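Local coordinates for protein dihydrodipicolinate synthase (Bacillus clausii KSM-K16, PDB 3E96) that belongs to the DapA family of lyases and probably acts as a 4-hydroxy-tetrahydrodipicolinate synthase, an enzyme that works through a Schiff base with pyruvate, at residues Pro139-Phe144 and Asn162-Lys167; Val110-Pro115 and Tyr126-Asp131. All coordinates share one frame; numbering follows the deposited sequence.

Contact 1. Residues Pro139-Phe144 and Asn162-Lys167; sequences PSLVYF and NLVGVK
Tyr143 CG stands opposite its own backbone N (chi1 -162°), whereas the Lys167 chain leaves from beside its N (chi1 -75°) and then runs fully extended; in paired positions on one face of the sheet, these settings bring the ring edge against the lysine chain. Tyr143 CD1 comes 3.5 Å from Lys167 CB; Lys167 CD lies at the ring edge and Lys167 O over the rim of one face. Leu141 points to the same face, its CD1 3.8 Å from Val164 CG2. Towards the surrounding helices, Val142 sets CG1 against Leu163 CD1 and CG2 against Val166 CG2, each 3.8 Å away. Five backbone bonds join the parallel strands, from Ser140 N to Asn162 O (2.7 Å) through to Phe144 N to Lys167 O (3.1 Å). A beta bulge shifts the register by one residue between Ser140 and Leu141, which brings Leu141 beside Gly165. Tyr143 OH is held by Gly194 O. Neighbouring parallel strands with a tyrosine and a lysine directed into the barrel are characteristic of the DapA-type TIM barrel, where these residues are the predicted proton donor/acceptor and Schiff-base lysine.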
ATOM      1  N   PRO B 139       8.191  14.966 -17.464  1.00 18.02           N
ATOM      2  CA  PRO B 139       9.144  13.863 -17.282  1.00 17.45           C
ATOM      3  C   PRO B 139       8.751  12.984 -16.105  1.00 15.92           C
ATOM      4  O   PRO B 139       8.517  13.481 -15.002  1.00 15.95           O
ATOM      5  CB  PRO B 139      10.467  14.587 -17.072  1.00 18.30           C
ATOM      6  CG  PRO B 139      10.312  15.782 -17.981  1.00 20.02           C
ATOM      7  CD  PRO B 139       8.906  16.245 -17.635  1.00 19.07           C
ATOM      8  N   SER B 140       8.680  11.678 -16.347  1.00 15.01           N
ATOM      9  CA  SER B 140       8.268  10.736 -15.314  1.00 15.32           C
ATOM     10  C   SER B 140       9.143   9.499 -15.206  1.00 14.80           C
ATOM     11  O   SER B 140       9.701   9.029 -16.198  1.00 12.94           O
ATOM     12  CB  SER B 140       6.835  10.251 -15.581  1.00 14.79           C
ATOM     13  OG  SER B 140       5.932  11.322 -15.781  1.00 16.14           O
ATOM     14  N   LEU B 141       9.251   8.983 -13.986  1.00 13.37           N
ATOM     15  CA  LEU B 141       9.970   7.745 -13.721  1.00 13.11           C
ATOM     16  C   LEU B 141       8.928   6.858 -13.057  1.00 14.16           C
ATOM     17  O   LEU B 141       7.955   7.361 -12.490  1.00 14.55           O
ATOM     18  CB  LEU B 141      11.128   7.936 -12.740  1.00 14.01           C
ATOM     19  CG  LEU B 141      12.366   8.708 -13.182  1.00 15.39           C
ATOM     20  CD1 LEU B 141      12.095  10.202 -13.117  1.00 17.38           C
ATOM     21  CD2 LEU B 141      13.523   8.344 -12.269  1.00 18.37           C
ATOM     22  N   VAL B 142       9.112   5.547 -13.141  1.00 15.11           N
ATOM     23  CA  VAL B 142       8.191   4.626 -12.493  1.00 15.50           C
ATOM     24  C   VAL B 142       8.993   3.723 -11.560  1.00 15.80           C
ATOM     25  O   VAL B 142      10.123   3.333 -11.881  1.00 14.02           O
ATOM     26  CB  VAL B 142       7.426   3.746 -13.512  1.00 19.24           C
ATOM     27  CG1 VAL B 142       6.604   4.628 -14.455  1.00 17.27           C
ATOM     28  CG2 VAL B 142       8.396   2.886 -14.289  1.00 19.59           C
ATOM     29  N   TYR B 143       8.419   3.423 -10.397  1.00 14.05           N
ATOM     30  CA  TYR B 143       9.057   2.548  -9.419  1.00 13.89           C
ATOM     31  C   TYR B 143       8.370   1.198  -9.618  1.00 14.11           C
ATOM     32  O   TYR B 143       7.208   1.020  -9.257  1.00 15.50           O
ATOM     33  CB  TYR B 143       8.821   3.054  -7.990  1.00 16.18           C
ATOM     34  CG  TYR B 143       9.800   2.468  -6.994  1.00 19.36           C
ATOM     35  CD1 TYR B 143      11.086   3.000  -6.856  1.00 21.77           C
ATOM     36  CD2 TYR B 143       9.461   1.361  -6.221  1.00 20.63           C
ATOM     37  CE1 TYR B 143      12.010   2.439  -5.970  1.00 23.79           C
ATOM     38  CE2 TYR B 143      10.375   0.792  -5.334  1.00 22.07           C
ATOM     39  CZ  TYR B 143      11.646   1.335  -5.214  1.00 24.16           C
ATOM     40  OH  TYR B 143      12.554   0.771  -4.344  1.00 25.40           O
ATOM     41  N   PHE B 144       9.107   0.258 -10.198  1.00 13.69           N
ATOM     42  CA  PHE B 144       8.601  -1.072 -10.538  1.00 12.61           C
ATOM     43  C   PHE B 144       9.142  -2.090  -9.531  1.00 12.25           C
ATOM     44  O   PHE B 144      10.320  -2.441  -9.582  1.00 12.76           O
ATOM     45  CB  PHE B 144       9.091  -1.400 -11.951  1.00 11.40           C
ATOM     46  CG  PHE B 144       8.287  -2.445 -12.660  1.00 11.33           C
ATOM     47  CD1 PHE B 144       7.032  -2.143 -13.175  1.00 12.30           C
ATOM     48  CD2 PHE B 144       8.799  -3.725 -12.837  1.00 11.51           C
ATOM     49  CE1 PHE B 144       6.294  -3.103 -13.862  1.00 12.94           C
ATOM     50  CE2 PHE B 144       8.073  -4.695 -13.519  1.00 12.45           C
ATOM     51  CZ  PHE B 144       6.813  -4.381 -14.035  1.00 11.77           C
ATOM     52  N   ASN B 162       7.534  10.891 -22.409  1.00 19.66           N
ATOM     53  CA  ASN B 162       7.837  11.393 -21.081  1.00 20.19           C
ATOM     54  C   ASN B 162       8.308  10.378 -20.050  1.00 19.47           C
ATOM     55  O   ASN B 162       8.534  10.733 -18.896  1.00 20.86           O
ATOM     56  CB  ASN B 162       6.647  12.191 -20.552  1.00 20.96           C
ATOM     57  CG  ASN B 162       6.544  13.554 -21.203  1.00 22.88           C
ATOM     58  OD1 ASN B 162       5.460  14.006 -21.570  1.00 24.93           O
ATOM     59  ND2 ASN B 162       7.684  14.223 -21.344  1.00 21.91           N
ATOM     60  N   LEU B 163       8.449   9.117 -20.446  1.00 18.42           N
ATOM     61  CA  LEU B 163       8.967   8.123 -19.509  1.00 17.38           C
ATOM     62  C   LEU B 163      10.479   8.239 -19.681  1.00 16.74           C
ATOM     63  O   LEU B 163      11.034   7.798 -20.695  1.00 16.34           O
ATOM     64  CB  LEU B 163       8.503   6.707 -19.864  1.00 16.09           C
ATOM     65  CG  LEU B 163       9.049   5.635 -18.909  1.00 15.83           C
ATOM     66  CD1 LEU B 163       8.476   5.856 -17.514  1.00 13.41           C
ATOM     67  CD2 LEU B 163       8.690   4.253 -19.407  1.00 17.13           C
ATOM     68  N   VAL B 164      11.143   8.848 -18.703  1.00 14.61           N
ATOM     69  CA  VAL B 164      12.583   9.052 -18.791  1.00 15.34           C
ATOM     70  C   VAL B 164      13.421   8.065 -17.999  1.00 14.35           C
ATOM     71  O   VAL B 164      14.641   8.027 -18.148  1.00 13.52           O
ATOM     72  CB  VAL B 164      12.971  10.486 -18.351  1.00 15.98           C
ATOM     73  CG1 VAL B 164      12.284  11.502 -19.245  1.00 19.19           C
ATOM     74  CG2 VAL B 164      12.584  10.716 -16.898  1.00 16.47           C
ATOM     75  N   GLY B 165      12.776   7.272 -17.155  1.00 13.00           N
ATOM     76  CA  GLY B 165      13.531   6.317 -16.374  1.00 14.11           C
ATOM     77  C   GLY B 165      12.691   5.329 -15.606  1.00 13.87           C
ATOM     78  O   GLY B 165      11.494   5.522 -15.397  1.00 13.73           O
ATOM     79  N   VAL B 166      13.334   4.250 -15.188  1.00 13.62           N
ATOM     80  CA  VAL B 166      12.664   3.217 -14.427  1.00 12.90           C
ATOM     81  C   VAL B 166      13.525   2.846 -13.231  1.00 13.57           C
ATOM     82  O   VAL B 166      14.706   2.536 -13.384  1.00 12.27           O
ATOM     83  CB  VAL B 166      12.457   1.934 -15.269  1.00 13.95           C
ATOM     84  CG1 VAL B 166      11.921   0.811 -14.384  1.00 13.07           C
ATOM     85  CG2 VAL B 166      11.502   2.206 -16.422  1.00 13.87           C
ATOM     86  N   LYS B 167      12.943   2.911 -12.041  1.00 12.83           N
ATOM     87  CA  LYS B 167      13.660   2.503 -10.848  1.00 14.42           C
ATOM     88  C   LYS B 167      13.199   1.065 -10.687  1.00 13.07           C
ATOM     89  O   LYS B 167      12.116   0.802 -10.166  1.00 13.86           O
ATOM     90  CB  LYS B 167      13.254   3.358  -9.644  1.00 16.17           C
ATOM     91  CG  LYS B 167      13.858   4.756  -9.694  1.00 21.73           C
ATOM     92  CD  LYS B 167      13.539   5.569  -8.451  1.00 25.25           C
ATOM     93  CE  LYS B 167      14.304   6.890  -8.460  1.00 27.26           C
ATOM     94  NZ  LYS B 167      14.031   7.686  -7.233  1.00 30.80           N
TER

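Contact 2. Residues Val110-Pro115 and Tyr126-Asp131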
ATOM      1  N   VAL B 110       8.716  13.690 -11.983  1.00 15.49           N
ATOM      2  CA  VAL B 110       7.990  12.983 -10.936  1.00 14.13           C
ATOM      3  C   VAL B 110       8.372  11.511 -10.979  1.00 13.99           C
ATOM      4  O   VAL B 110       8.804  11.004 -12.019  1.00 13.54           O
ATOM      5  CB  VAL B 110       6.448  13.069 -11.120  1.00 15.42           C
ATOM      6  CG1 VAL B 110       5.979  14.506 -10.982  1.00 13.92           C
ATOM      7  CG2 VAL B 110       6.048  12.490 -12.476  1.00 13.99           C
ATOM      8  N   MET B 111       8.248  10.842  -9.837  1.00 11.91           N
ATOM      9  CA  MET B 111       8.499   9.408  -9.750  1.00 13.02           C
ATOM     10  C   MET B 111       7.162   8.823  -9.323  1.00 12.94           C
ATOM     11  O   MET B 111       6.640   9.148  -8.254  1.00 13.44           O
ATOM     12  CB  MET B 111       9.553   9.051  -8.694  1.00 13.63           C
ATOM     13  CG  MET B 111       9.701   7.519  -8.489  1.00 14.97           C
ATOM     14  SD  MET B 111      10.695   7.023  -7.058  1.00 10.85           S
ATOM     15  CE  MET B 111       9.591   7.455  -5.721  1.00 18.69           C
ATOM     16  N   ILE B 112       6.592   7.975 -10.165  1.00 13.18           N
ATOM     17  CA  ILE B 112       5.317   7.372  -9.827  1.00 13.05           C
ATOM     18  C   ILE B 112       5.574   6.102  -9.029  1.00 12.15           C
ATOM     19  O   ILE B 112       6.163   5.145  -9.538  1.00 11.89           O
ATOM     20  CB  ILE B 112       4.507   7.010 -11.088  1.00 13.60           C
ATOM     21  CG1 ILE B 112       4.448   8.212 -12.038  1.00 15.23           C
ATOM     22  CG2 ILE B 112       3.092   6.604 -10.690  1.00 13.50           C
ATOM     23  CD1 ILE B 112       3.763   7.904 -13.366  1.00 17.54           C
ATOM     24  N   HIS B 113       5.148   6.111  -7.769  1.00 12.36           N
ATOM     25  CA  HIS B 113       5.305   4.953  -6.900  1.00 13.11           C
ATOM     26  C   HIS B 113       4.532   3.789  -7.487  1.00 13.32           C
ATOM     27  O   HIS B 113       3.637   3.980  -8.308  1.00 12.66           O
ATOM     28  CB  HIS B 113       4.736   5.237  -5.507  1.00 11.74           C
ATOM     29  CG  HIS B 113       5.642   6.044  -4.634  1.00 12.47           C
ATOM     30  ND1 HIS B 113       6.729   5.499  -3.988  1.00 14.96           N
ATOM     31  CD2 HIS B 113       5.632   7.359  -4.314  1.00 12.09           C
ATOM     32  CE1 HIS B 113       7.353   6.445  -3.307  1.00 14.04           C
ATOM     33  NE2 HIS B 113       6.707   7.584  -3.489  1.00 11.70           N
ATOM     34  N   MET B 114       4.886   2.580  -7.069  1.00 13.04           N
ATOM     35  CA  MET B 114       4.169   1.400  -7.519  1.00 14.25           C
ATOM     36  C   MET B 114       2.808   1.556  -6.846  1.00 14.01           C
ATOM     37  O   MET B 114       2.737   1.911  -5.670  1.00 14.91           O
ATOM     38  CB  MET B 114       4.862   0.133  -7.005  1.00 14.40           C
ATOM     39  CG  MET B 114       4.272  -1.175  -7.529  1.00 17.88           C
ATOM     40  SD  MET B 114       4.685  -1.480  -9.275  1.00  6.51           S
ATOM     41  CE  MET B 114       3.365  -2.770  -9.727  1.00 13.39           C
ATOM     42  N   PRO B 115       1.708   1.318  -7.578  1.00 12.98           N
ATOM     43  CA  PRO B 115       0.400   1.466  -6.929  1.00 13.64           C
ATOM     44  C   PRO B 115       0.288   0.544  -5.710  1.00 13.46           C
ATOM     45  O   PRO B 115       0.783  -0.584  -5.736  1.00 13.82           O
ATOM     46  CB  PRO B 115      -0.585   1.108  -8.047  1.00 12.77           C
ATOM     47  CG  PRO B 115       0.221   0.192  -8.952  1.00 13.33           C
ATOM     48  CD  PRO B 115       1.565   0.875  -8.974  1.00 12.71           C
ATOM     49  N   TYR B 126      -0.075  -1.315 -16.387  1.00 13.16           N
ATOM     50  CA  TYR B 126       0.364  -0.597 -17.572  1.00 13.58           C
ATOM     51  C   TYR B 126      -0.523   0.644 -17.737  1.00 13.51           C
ATOM     52  O   TYR B 126      -0.028   1.755 -17.887  1.00 14.97           O
ATOM     53  CB  TYR B 126       0.230  -1.485 -18.810  1.00 15.96           C
ATOM     54  CG  TYR B 126       0.305  -0.702 -20.098  1.00 18.03           C
ATOM     55  CD1 TYR B 126       1.525  -0.230 -20.582  1.00 18.27           C
ATOM     56  CD2 TYR B 126      -0.854  -0.374 -20.795  1.00 19.16           C
ATOM     57  CE1 TYR B 126       1.584   0.556 -21.734  1.00 20.72           C
ATOM     58  CE2 TYR B 126      -0.809   0.411 -21.940  1.00 20.00           C
ATOM     59  CZ  TYR B 126       0.410   0.873 -22.403  1.00 20.92           C
ATOM     60  OH  TYR B 126       0.445   1.665 -23.526  1.00 22.20           O
ATOM     61  N   ALA B 127      -1.836   0.443 -17.707  1.00 13.88           N
ATOM     62  CA  ALA B 127      -2.781   1.543 -17.855  1.00 14.41           C
ATOM     63  C   ALA B 127      -2.595   2.578 -16.750  1.00 15.37           C
ATOM     64  O   ALA B 127      -2.649   3.782 -17.000  1.00 14.72           O
ATOM     65  CB  ALA B 127      -4.214   1.009 -17.837  1.00 14.90           C
ATOM     66  N   TYR B 128      -2.377   2.103 -15.527  1.00 14.15           N
ATOM     67  CA  TYR B 128      -2.180   3.000 -14.393  1.00 14.72           C
ATOM     68  C   TYR B 128      -1.060   3.997 -14.679  1.00 13.70           C
ATOM     69  O   TYR B 128      -1.264   5.209 -14.612  1.00 15.24           O
ATOM     70  CB  TYR B 128      -1.837   2.199 -13.133  1.00 12.75           C
ATOM     71  CG  TYR B 128      -1.583   3.068 -11.921  1.00 12.98           C
ATOM     72  CD1 TYR B 128      -2.636   3.666 -11.231  1.00 14.75           C
ATOM     73  CD2 TYR B 128      -0.283   3.322 -11.486  1.00 14.59           C
ATOM     74  CE1 TYR B 128      -2.402   4.500 -10.135  1.00 13.97           C
ATOM     75  CE2 TYR B 128      -0.035   4.149 -10.397  1.00 13.72           C
ATOM     76  CZ  TYR B 128      -1.096   4.735  -9.726  1.00 15.25           C
ATOM     77  OH  TYR B 128      -0.843   5.561  -8.655  1.00 15.13           O
ATOM     78  N   PHE B 129       0.123   3.484 -14.998  1.00 13.86           N
ATOM     79  CA  PHE B 129       1.261   4.346 -15.284  1.00 14.18           C
ATOM     80  C   PHE B 129       1.044   5.179 -16.545  1.00 14.74           C
ATOM     81  O   PHE B 129       1.319   6.381 -16.563  1.00 14.27           O
ATOM     82  CB  PHE B 129       2.536   3.512 -15.430  1.00 13.50           C
ATOM     83  CG  PHE B 129       3.051   2.953 -14.126  1.00 14.38           C
ATOM     84  CD1 PHE B 129       3.319   3.798 -13.050  1.00 13.74           C
ATOM     85  CD2 PHE B 129       3.295   1.592 -13.987  1.00 14.21           C
ATOM     86  CE1 PHE B 129       3.831   3.293 -11.847  1.00 12.80           C
ATOM     87  CE2 PHE B 129       3.805   1.073 -12.792  1.00 12.68           C
ATOM     88  CZ  PHE B 129       4.073   1.931 -11.721  1.00 12.29           C
ATOM     89  N   ARG B 130       0.552   4.538 -17.600  1.00 15.74           N
ATOM     90  CA  ARG B 130       0.320   5.248 -18.852  1.00 16.63           C
ATOM     91  C   ARG B 130      -0.616   6.438 -18.678  1.00 15.49           C
ATOM     92  O   ARG B 130      -0.310   7.537 -19.134  1.00 16.31           O
ATOM     93  CB  ARG B 130      -0.265   4.307 -19.901  1.00 19.02           C
ATOM     94  CG  ARG B 130      -0.497   4.973 -21.248  1.00 22.61           C
ATOM     95  CD  ARG B 130      -1.566   4.222 -22.012  1.00 26.80           C
ATOM     96  NE  ARG B 130      -2.799   4.160 -21.231  1.00 29.20           N
ATOM     97  CZ  ARG B 130      -3.830   3.378 -21.524  1.00 30.36           C
ATOM     98  NH1 ARG B 130      -3.779   2.586 -22.587  1.00 31.64           N
ATOM     99  NH2 ARG B 130      -4.906   3.379 -20.748  1.00 30.40           N
ATOM    100  N   ASP B 131      -1.753   6.222 -18.020  1.00 16.10           N
ATOM    101  CA  ASP B 131      -2.728   7.292 -17.818  1.00 16.89           C
ATOM    102  C   ASP B 131      -2.139   8.500 -17.101  1.00 16.97           C
ATOM    103  O   ASP B 131      -2.397   9.644 -17.480  1.00 16.01           O
ATOM    104  CB  ASP B 131      -3.940   6.787 -17.029  1.00 19.49           C
ATOM    105  CG  ASP B 131      -4.804   5.827 -17.828  1.00 22.82           C
ATOM    106  OD1 ASP B 131      -4.626   5.739 -19.061  1.00 23.11           O
ATOM    107  OD2 ASP B 131      -5.672   5.170 -17.215  1.00 24.97           O
TER
HETATM  108  O   HOH W   1       1.373   4.913  -7.223  1.00 13.74           O
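Ile112 and Phe129 form the tight centre of this strand-to-helix contact. The Ile112 methyl CG2 lies in the plane of the phenyl ring at its edge, 3.6 Å from Phe129 CE1, and Ile112 CB rests close to the same edge. Phe129 CG sits beside its backbone N (chi1 -72°), a setting that swings the ring from the helix flank towards the end of strand 109-112. His113 O approaches that edge too, 3.6 Å from Phe129 CE1. At the far end of the ring, Pro115 CD packs 3.9 Å from Phe129 CZ, and Met114 SD makes an edge-on Met-aromatic contact, 5.5 Å from the centroid of the Phe129 ring. Pro115 also lies along the Tyr128 ring, its CB over the phenol face in a CH-pi contact, 4.0 Å from the centroid of the Tyr128 ring and 15° off its normal. Within this packed part a buried water bridges strand end and helix, giving one hydrogen bond to His113 O and another to Tyr128 OH, both 2.7 Å long; Tyr128 OH is also bonded to Tyr90 O.

The loose side is the flank of the helix with the partly exposed Ala127, Arg130 and Asp131, which do not touch the strand segment. There Arg130 turns away and grips Asp131 OD1 side-on with NE and NH2, a salt bridge within the helix. Ala280 of the second subunit packs on Ala127 and Tyr128, and Pro281 of that subunit on Pro115. The chemistry thus implies that helix and strand are held by apolar and aromatic packing, the only hydrogen bonds linking the two segments passing through the water that satisfies the buried carbonyl of His113.

In the fold
After the first three strands of the barrel the chain enters strand 109-112, and contact 2 closes the short connection to helix 122-136, packing that helix against the end of its strand. The helix leads into strand 140-144, where contact 1 opens; it closes after helix 152-157, when strand 163-168 lines up beside its predecessor. The two contacts are in series, neither nested nor crossed, and belong to successive beta-alpha-beta units of the eight-stranded barrel. Strand 140-144 joins them: Leu141 is probably hydrogen-bonded to Val110 and Ile112, and Phe129 of contact 2 touches Val142 of contact 1. Inside the barrel, Met111 packs against Tyr143 and Lys167.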